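Local coordinates for protein N6 adenine specific DNA methylase (Encephalitozoon cuniculi, PDB 3Q87) that binds S-adenosylmethionine and, as the catalytic subunit Mtq2 working with its activator Trm112, methylates the translation termination factor eRF1, at residues 31-39 with 55-63; 100-108 with 121-129. All blocks are in the same frame, centred on the assembly; numbering follows the deposited sequence.

Interaction 1 of 2, residues 31-39 with 55-63. With SAM (S-adenosylmethionine), chain D.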
loop_
_atom_site.group_PDB
_atom_site.type_symbol
_atom_site.label_atom_id
_atom_site.label_comp_id
_atom_site.label_asym_id
_atom_site.label_seq_id
_atom_site.Cartn_x
_atom_site.Cartn_y
_atom_site.Cartn_z
ATOM N N GLY B 31 -7.008 1.939 2.967
ATOM C CA GLY B 31 -8.454 1.812 3.084
ATOM C C GLY B 31 -9.075 1.825 1.687
ATOM O O GLY B 31 -10.010 2.569 1.395
ATOM N N THR B 32 -8.547 0.972 0.821
ATOM C CA THR B 32 -8.922 0.965 -0.578
ATOM C C THR B 32 -10.352 0.516 -0.775
ATOM O O THR B 32 -10.967 0.852 -1.782
ATOM C CB THR B 32 -8.001 0.030 -1.404
ATOM O OG1 THR B 32 -8.392 0.061 -2.774
ATOM C CG2 THR B 32 -8.075 -1.392 -0.891
ATOM N N SER B 33 -10.873 -0.246 0.184
ATOM C CA SER B 33 -12.185 -0.884 0.028
ATOM C C SER B 33 -12.234 -1.708 -1.274
ATOM O O SER B 33 -11.415 -2.616 -1.446
ATOM C CB SER B 33 -13.312 0.137 0.102
ATOM O OG SER B 33 -14.573 -0.514 0.200
ATOM N N THR B 34 -13.159 -1.411 -2.187
ATOM C CA THR B 34 -13.190 -2.133 -3.476
ATOM C C THR B 34 -12.418 -1.452 -4.630
ATOM O O THR B 34 -12.495 -1.889 -5.790
ATOM C CB THR B 34 -14.647 -2.489 -3.943
ATOM O OG1 THR B 34 -15.443 -1.301 -4.002
ATOM C CG2 THR B 34 -15.303 -3.490 -2.994
ATOM N N GLY B 35 -11.689 -0.386 -4.314
ATOM C CA GLY B 35 -10.657 0.116 -5.213
ATOM C C GLY B 35 -11.048 1.177 -6.221
ATOM O O GLY B 35 -10.362 1.353 -7.226
ATOM N N VAL B 36 -12.133 1.900 -5.960
ATOM C CA VAL B 36 -12.529 2.986 -6.853
ATOM C C VAL B 36 -11.403 4.017 -7.016
ATOM O O VAL B 36 -11.135 4.484 -8.114
ATOM C CB VAL B 36 -13.876 3.650 -6.415
ATOM C CG1 VAL B 36 -13.688 4.544 -5.168
ATOM C CG2 VAL B 36 -14.501 4.408 -7.560
ATOM N N ILE B 37 -10.716 4.354 -5.931
ATOM C CA ILE B 37 -9.616 5.311 -6.041
ATOM C C ILE B 37 -8.358 4.692 -6.689
ATOM O O ILE B 37 -7.678 5.335 -7.509
ATOM C CB ILE B 37 -9.294 5.945 -4.678
ATOM C CG1 ILE B 37 -10.517 6.702 -4.155
ATOM C CG2 ILE B 37 -8.116 6.892 -4.803
ATOM C CD1 ILE B 37 -10.295 7.332 -2.768
ATOM N N THR B 38 -8.076 3.437 -6.348
ATOM C CA THR B 38 -7.006 2.677 -6.994
ATOM C C THR B 38 -7.168 2.674 -8.518
ATOM O O THR B 38 -6.208 2.873 -9.262
ATOM C CB THR B 38 -6.952 1.204 -6.488
ATOM O OG1 THR B 38 -6.445 1.172 -5.151
ATOM C CG2 THR B 38 -6.039 0.343 -7.389
ATOM N N GLU B 39 -8.394 2.449 -8.969
ATOM C CA GLU B 39 -8.701 2.442 -10.398
ATOM C C GLU B 39 -8.251 3.730 -11.104
ATOM O O GLU B 39 -7.717 3.693 -12.215
ATOM C CB GLU B 39 -10.201 2.227 -10.609
ATOM C CG GLU B 39 -10.567 1.744 -12.017
ATOM C CD GLU B 39 -12.047 1.402 -12.143
ATOM O OE1 GLU B 39 -12.367 0.317 -12.666
ATOM O OE2 GLU B 39 -12.892 2.218 -11.713
ATOM N N ARG B 55 -13.436 -8.797 2.993
ATOM C CA ARG B 55 -14.559 -8.881 2.077
ATOM C C ARG B 55 -14.433 -7.880 0.928
ATOM O O ARG B 55 -14.708 -8.223 -0.214
ATOM C CB ARG B 55 -15.875 -8.687 2.827
ATOM C CG ARG B 55 -16.564 -9.988 3.178
ATOM C CD ARG B 55 -17.654 -9.778 4.211
ATOM N NE ARG B 55 -17.123 -9.943 5.556
ATOM C CZ ARG B 55 -17.258 -11.051 6.274
ATOM N NH1 ARG B 55 -17.929 -12.079 5.774
ATOM N NH2 ARG B 55 -16.729 -11.124 7.489
ATOM N N ALA B 56 -14.008 -6.651 1.226
ATOM C CA ALA B 56 -13.836 -5.640 0.179
ATOM C C ALA B 56 -12.699 -6.028 -0.746
ATOM O O ALA B 56 -12.805 -5.894 -1.964
ATOM C CB ALA B 56 -13.572 -4.277 0.781
ATOM N N LEU B 57 -11.610 -6.516 -0.161
ATOM C CA LEU B 57 -10.463 -6.928 -0.955
ATOM C C LEU B 57 -10.840 -8.068 -1.894
ATOM O O LEU B 57 -10.340 -8.141 -3.007
ATOM C CB LEU B 57 -9.286 -7.351 -0.066
ATOM C CG LEU B 57 -8.571 -6.260 0.743
ATOM C CD1 LEU B 57 -7.346 -6.858 1.445
ATOM C CD2 LEU B 57 -8.169 -5.065 -0.122
ATOM N N GLU B 58 -11.706 -8.960 -1.425
ATOM C CA GLU B 58 -12.151 -10.109 -2.211
ATOM C C GLU B 58 -13.063 -9.721 -3.384
ATOM O O GLU B 58 -13.229 -10.495 -4.321
ATOM C CB GLU B 58 -12.874 -11.120 -1.318
ATOM C CG GLU B 58 -11.928 -11.973 -0.469
ATOM C CD GLU B 58 -12.667 -12.782 0.591
ATOM O OE1 GLU B 58 -13.892 -12.569 0.768
ATOM O OE2 GLU B 58 -12.026 -13.624 1.256
ATOM N N SER B 59 -13.650 -8.528 -3.330
ATOM C CA SER B 59 -14.465 -8.034 -4.436
ATOM C C SER B 59 -13.858 -6.772 -5.051
ATOM O O SER B 59 -14.569 -5.887 -5.541
ATOM C CB SER B 59 -15.897 -7.777 -3.959
ATOM O OG SER B 59 -16.485 -8.987 -3.508
ATOM N N HIS B 60 -12.534 -6.696 -5.032
ATOM C CA HIS B 60 -11.823 -5.483 -5.435
ATOM C C HIS B 60 -11.797 -5.333 -6.963
ATOM O O HIS B 60 -11.707 -6.334 -7.686
ATOM C CB HIS B 60 -10.403 -5.522 -4.853
ATOM C CG HIS B 60 -9.635 -4.248 -5.007
ATOM N ND1 HIS B 60 -9.392 -3.389 -3.954
ATOM C CD2 HIS B 60 -9.032 -3.699 -6.087
ATOM C CE1 HIS B 60 -8.684 -2.362 -4.382
ATOM N NE2 HIS B 60 -8.439 -2.534 -5.669
ATOM N N ARG B 61 -11.889 -4.092 -7.449
ATOM C CA ARG B 61 -11.804 -3.809 -8.884
ATOM C C ARG B 61 -10.534 -4.395 -9.481
ATOM O O ARG B 61 -10.490 -4.791 -10.648
ATOM C CB ARG B 61 -11.825 -2.303 -9.134
ATOM C CG ARG B 61 -13.203 -1.706 -9.035
ATOM C CD ARG B 61 -13.119 -0.211 -8.953
ATOM N NE ARG B 61 -14.441 0.395 -8.992
ATOM C CZ ARG B 61 -15.346 0.281 -8.029
ATOM N NH1 ARG B 61 -15.071 -0.425 -6.944
ATOM N NH2 ARG B 61 -16.523 0.892 -8.147
ATOM N N GLY B 62 -9.491 -4.442 -8.668
ATOM C CA GLY B 62 -8.271 -5.113 -9.058
ATOM C C GLY B 62 -7.068 -4.273 -8.732
ATOM O O GLY B 62 -7.104 -3.046 -8.862
ATOM N N GLY B 63 -5.992 -4.923 -8.305
ATOM C CA GLY B 63 -4.804 -4.177 -7.965
ATOM C C GLY B 63 -3.832 -5.026 -7.189
ATOM O O GLY B 63 -3.880 -6.251 -7.246
HETATM N N SAM D . -11.321 4.261 -0.255
HETATM C CA SAM D . -12.756 3.971 -0.137
HETATM C C SAM D . -13.555 5.172 -0.664
HETATM O O SAM D . -14.715 5.057 -1.062
HETATM O OXT SAM D . -13.056 6.294 -0.709
HETATM C CB SAM D . -13.212 3.521 1.279
HETATM C CG SAM D . -13.230 4.501 2.479
HETATM S SD SAM D . -14.020 3.934 4.049
HETATM C CE SAM D . -14.672 5.467 4.743
HETATM C "C5'" SAM D . -12.614 3.643 5.151
HETATM C "C4'" SAM D . -11.926 2.348 4.748
HETATM O "O4'" SAM D . -10.854 2.083 5.636
HETATM C "C3'" SAM D . -12.856 1.144 4.793
HETATM O "O3'" SAM D . -12.703 0.421 3.592
HETATM C "C2'" SAM D . -12.353 0.318 5.960
HETATM O "O2'" SAM D . -12.493 -1.073 5.781
HETATM C "C1'" SAM D . -10.896 0.715 5.991
HETATM N N9 SAM D . -10.291 0.613 7.311
HETATM C C8 SAM D . -10.869 0.765 8.550
HETATM N N7 SAM D . -9.900 0.593 9.477
HETATM C C5 SAM D . -8.723 0.347 8.828
HETATM C C6 SAM D . -7.428 0.111 9.257
HETATM N N6 SAM D . -7.157 0.100 10.558
HETATM N N1 SAM D . -6.421 -0.108 8.332
HETATM C C2 SAM D . -6.684 -0.092 6.972
HETATM N N3 SAM D . -7.977 0.148 6.550
HETATM C C4 SAM D . -8.963 0.356 7.462
#

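Interaction 2 of 2, residues 100-108 with 121-129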
loop_
_atom_site.group_PDB
_atom_site.type_symbol
_atom_site.label_atom_id
_atom_site.label_comp_id
_atom_site.label_asym_id
_atom_site.label_seq_id
_atom_site.Cartn_x
_atom_site.Cartn_y
_atom_site.Cartn_z
ATOM N N GLY B 100 -14.658 6.138 16.490
ATOM C CA GLY B 100 -14.803 6.333 17.920
ATOM C C GLY B 100 -14.920 7.788 18.340
ATOM O O GLY B 100 -15.642 8.586 17.740
ATOM N N TYR B 101 -14.187 8.137 19.384
ATOM C CA TYR B 101 -14.282 9.469 19.959
ATOM C C TYR B 101 -13.909 10.550 18.942
ATOM O O TYR B 101 -12.795 10.569 18.411
ATOM C CB TYR B 101 -13.422 9.542 21.225
ATOM C CG TYR B 101 -13.307 10.912 21.836
ATOM C CD1 TYR B 101 -12.069 11.533 21.948
ATOM C CD2 TYR B 101 -14.431 11.585 22.311
ATOM C CE1 TYR B 101 -11.951 12.790 22.515
ATOM C CE2 TYR B 101 -14.321 12.837 22.878
ATOM C CZ TYR B 101 -13.077 13.436 22.974
ATOM O OH TYR B 101 -12.950 14.686 23.524
ATOM N N LEU B 102 -14.861 11.437 18.663
ATOM C CA LEU B 102 -14.666 12.500 17.683
ATOM C C LEU B 102 -14.548 11.970 16.247
ATOM O O LEU B 102 -14.268 12.736 15.322
ATOM C CB LEU B 102 -13.428 13.338 18.028
ATOM C CG LEU B 102 -13.544 14.725 18.685
ATOM C CD1 LEU B 102 -14.816 15.454 18.270
ATOM C CD2 LEU B 102 -13.447 14.645 20.185
ATOM N N GLY B 103 -14.763 10.669 16.067
ATOM C CA GLY B 103 -14.514 10.010 14.791
ATOM C C GLY B 103 -13.040 10.028 14.416
ATOM O O GLY B 103 -12.680 9.826 13.243
ATOM N N ARG B 104 -12.187 10.242 15.418
ATOM C CA ARG B 104 -10.776 10.582 15.205
ATOM C C ARG B 104 -9.761 9.503 15.578
ATOM O O ARG B 104 -8.557 9.658 15.343
ATOM C CB ARG B 104 -10.433 11.851 15.985
ATOM C CG ARG B 104 -10.818 13.125 15.276
ATOM C CD ARG B 104 -9.635 13.663 14.518
ATOM N NE ARG B 104 -8.513 13.835 15.433
ATOM C CZ ARG B 104 -8.363 14.880 16.242
ATOM N NH1 ARG B 104 -9.257 15.861 16.243
ATOM N NH2 ARG B 104 -7.315 14.947 17.047
ATOM N N GLU B 105 -10.230 8.408 16.150
ATOM C CA GLU B 105 -9.309 7.400 16.658
ATOM C C GLU B 105 -8.400 6.769 15.597
ATOM O O GLU B 105 -7.217 6.549 15.854
ATOM C CB GLU B 105 -10.058 6.341 17.474
ATOM C CG GLU B 105 -10.720 6.951 18.719
ATOM C CD GLU B 105 -11.232 5.917 19.711
ATOM O OE1 GLU B 105 -10.688 4.792 19.745
ATOM O OE2 GLU B 105 -12.178 6.234 20.468
ATOM N N VAL B 106 -8.938 6.473 14.415
ATOM C CA VAL B 106 -8.098 5.883 13.370
ATOM C C VAL B 106 -7.253 6.973 12.720
ATOM O O VAL B 106 -6.061 6.787 12.468
ATOM C CB VAL B 106 -8.917 5.098 12.308
ATOM C CG1 VAL B 106 -7.976 4.396 11.317
ATOM C CG2 VAL B 106 -9.800 4.068 12.976
ATOM N N ILE B 107 -7.874 8.120 12.464
ATOM C CA ILE B 107 -7.157 9.259 11.912
ATOM C C ILE B 107 -5.915 9.576 12.745
ATOM O O ILE B 107 -4.821 9.761 12.205
ATOM C CB ILE B 107 -8.063 10.507 11.858
ATOM C CG1 ILE B 107 -9.103 10.348 10.755
ATOM C CG2 ILE B 107 -7.223 11.789 11.659
ATOM C CD1 ILE B 107 -10.356 11.204 10.961
ATOM N N ASP B 108 -6.100 9.632 14.060
ATOM C CA ASP B 108 -5.034 9.985 14.990
ATOM C C ASP B 108 -3.950 8.917 14.993
ATOM O O ASP B 108 -2.765 9.231 15.069
ATOM C CB ASP B 108 -5.591 10.172 16.412
ATOM C CG ASP B 108 -6.347 11.482 16.580
ATOM O OD1 ASP B 108 -6.305 12.315 15.647
ATOM O OD2 ASP B 108 -6.974 11.685 17.652
ATOM N N LEU B 121 -5.437 13.282 2.826
ATOM C CA LEU B 121 -6.304 12.723 3.860
ATOM C C LEU B 121 -7.677 13.388 3.824
ATOM O O LEU B 121 -7.768 14.599 3.706
ATOM C CB LEU B 121 -5.674 12.912 5.237
ATOM C CG LEU B 121 -6.486 12.470 6.456
ATOM C CD1 LEU B 121 -6.652 10.943 6.481
ATOM C CD2 LEU B 121 -5.793 12.949 7.735
ATOM N N LEU B 122 -8.740 12.595 3.920
ATOM C CA LEU B 122 -10.083 13.145 3.971
ATOM C C LEU B 122 -10.582 13.147 5.404
ATOM O O LEU B 122 -10.397 12.185 6.140
ATOM C CB LEU B 122 -11.054 12.360 3.076
ATOM C CG LEU B 122 -12.502 12.893 3.046
ATOM C CD1 LEU B 122 -13.184 12.492 1.757
ATOM C CD2 LEU B 122 -13.336 12.425 4.245
ATOM N N VAL B 123 -11.222 14.245 5.791
ATOM C CA VAL B 123 -11.743 14.394 7.126
ATOM C C VAL B 123 -13.096 15.103 7.009
ATOM O O VAL B 123 -13.379 15.700 5.990
ATOM C CB VAL B 123 -10.764 15.212 7.986
ATOM C CG1 VAL B 123 -11.455 15.743 9.193
ATOM C CG2 VAL B 123 -9.545 14.365 8.376
ATOM N N ILE B 124 -13.940 15.004 8.030
ATOM C CA ILE B 124 -15.177 15.776 8.048
ATOM C C ILE B 124 -15.163 16.796 9.189
ATOM O O ILE B 124 -14.329 16.726 10.078
ATOM C CB ILE B 124 -16.425 14.874 8.145
ATOM C CG1 ILE B 124 -16.406 14.068 9.442
ATOM C CG2 ILE B 124 -16.517 13.960 6.921
ATOM C CD1 ILE B 124 -17.714 13.342 9.717
ATOM N N GLU B 125 -16.089 17.751 9.151
ATOM C CA GLU B 125 -16.102 18.837 10.124
ATOM C C GLU B 125 -16.098 18.310 11.557
ATOM O O GLU B 125 -15.432 18.866 12.437
ATOM C CB GLU B 125 -17.315 19.739 9.889
ATOM C CG GLU B 125 -17.227 21.105 10.543
ATOM C CD GLU B 125 -18.274 22.062 9.992
ATOM O OE1 GLU B 125 -18.038 22.659 8.915
ATOM O OE2 GLU B 125 -19.336 22.213 10.630
ATOM N N ALA B 126 -16.827 17.225 11.789
ATOM C CA ALA B 126 -16.932 16.676 13.137
ATOM C C ALA B 126 -15.599 16.164 13.701
ATOM O O ALA B 126 -15.427 16.075 14.922
ATOM C CB ALA B 126 -17.995 15.597 13.191
ATOM N N ASN B 127 -14.653 15.839 12.824
ATOM C CA ASN B 127 -13.351 15.357 13.277
ATOM C C ASN B 127 -12.468 16.459 13.853
ATOM O O ASN B 127 -11.421 16.177 14.435
ATOM C CB ASN B 127 -12.605 14.654 12.139
ATOM C CG ASN B 127 -13.384 13.491 11.568
ATOM O OD1 ASN B 127 -14.102 12.805 12.287
ATOM N ND2 ASN B 127 -13.242 13.259 10.277
ATOM N N ARG B 128 -12.894 17.708 13.676
ATOM C CA ARG B 128 -12.124 18.890 14.069
ATOM C C ARG B 128 -10.869 19.015 13.225
ATOM O O ARG B 128 -9.769 18.749 13.697
ATOM C CB ARG B 128 -11.799 18.870 15.562
ATOM C CG ARG B 128 -13.023 19.117 16.440
ATOM C CD ARG B 128 -12.708 18.936 17.930
ATOM N NE ARG B 128 -13.835 19.298 18.791
ATOM C CZ ARG B 128 -13.887 19.056 20.100
ATOM N NH1 ARG B 128 -12.873 18.443 20.709
ATOM N NH2 ARG B 128 -14.954 19.424 20.805
ATOM N N PRO B 129 -11.043 19.426 11.958
ATOM C CA PRO B 129 -10.003 19.435 10.926
ATOM C C PRO B 129 -8.767 20.187 11.375
ATOM O O PRO B 129 -7.645 19.828 10.996
ATOM C CB PRO B 129 -10.670 20.174 9.761
ATOM C CG PRO B 129 -12.116 19.992 9.974
ATOM C CD PRO B 129 -12.319 19.957 11.457
#

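Interaction 1 of 2, residues 31-39 with 55-63
H60 and R61 wrap around the T32–G35 turn, part of the glycine-rich loop that follows strand 26-30 in the Rossmann-like fold of S-adenosylmethionine-dependent methyltransferases. The tight part is the H60 side, together with the backbone of R61. The CG of H60 is anti to the backbone N (chi1 -171°), which carries the ring back over the loop; one face lies against T34 O, set over the ring centre. At the ring edge, the carbon H60 CE1 makes a close C–H-side contact of 2.9 Å with T32 OG1. The T32 hydroxyl has its hydrogen bond with D29. H60 ND1 makes only a weak hydrogen bond to S33 O, at 3.3 Å. That same carbonyl oxygen meets the methyl of A56, with S33 O 3.5 Å from A56 CB, while L57 CD2 packs on T32 CG2. Next to the ring, R61 N donates to T34 O at 2.8 Å, nearly straight at 171°. At the start of the loop, G31 O accepts a 2.7 Å hydrogen bond from the amino N of S-adenosylmethionine.

The R61 side chain forms the looser side, facing solvent. Its NH1 comes from well above the T34 carbonyl plane, on the face opposite to R61 N, and bonds to T34 O at 3.2 Å; it bonds weakly to T34 OG1 as well. V36 CB sits over the centre of the guanidinium face. At the guanidinium edge, the salt bridge of R61 NE with E39 OE2 is long at 3.6 Å, the carboxylate and guanidinium planes standing 87° apart.

Interaction 2 of 2, residues 100-108 with 121-129
L121 starts the contact at the buried end, where its CD2 methyl faces CG2 of I107 at 4.3 Å. Two residues further along the strand, V123 turns CG2 toward the same side chain, 4.2 Å from I107 CD1. I107, in the first turn of helix 105-113, lies against both residues of strand 118-124, whose end passes into a short 3-10 turn at 125-127. These elements belong to a beta-alpha-beta unit in which helix 105-113 links the parallel strands 81-84 and 118-124 of the methyltransferase sheet. In the turn, the L102 CD1 methyl lies 3.5 Å from A126 O. N127 comes next and is met from several sides: the I107 and N127 side chains cross at about a right angle, and N127 CA points its hydrogen at L102 O, 3.4 Å away.

The strong polar bond uses N127 O, to which R104 NH1 donates at 2.8 Å, nearly along the C=O axis and in the guanidinium plane. Bends at chi2 (-95°) and chi3 (-55°) fold the R104 chain round N127 O, bringing CG, CD and NH1 all close to it. D108 fixes the rotation of this guanidinium through the salt bridge R104 NE–D108 OD1 of 2.7 Å, and E131 on helix 129-138 pairs with NH1. R128, at the N-cap of that helix, runs past L102 as an extended chain, and L102 CD1 rests over one face of its guanidinium, toward the rim.

From the N terminus, the chain runs through helix 8-20 and strand 26-30 into the cofactor loop. Interaction 1 closes the short excursion that includes strand 46-51, tying the loop and the start of helix 36-41 to the end of helix 54-58. The chain then adds strands 65-67 and 81-84, passing the cofactor-binding residues D69, L70 and N85, before interaction 2 closes the loop made of the rest of helix 105-113 and the start of strand 118-124. The two follow in series, neither nested nor crossed. The centres of interactions 1 and 2 are about 23 Å apart, on opposite sides of the chain's centre; the nearest atoms of the two interactions stay about 7 Å apart. Interaction 1 touches S-adenosylmethionine directly; interaction 2 leads on to helix 129-138.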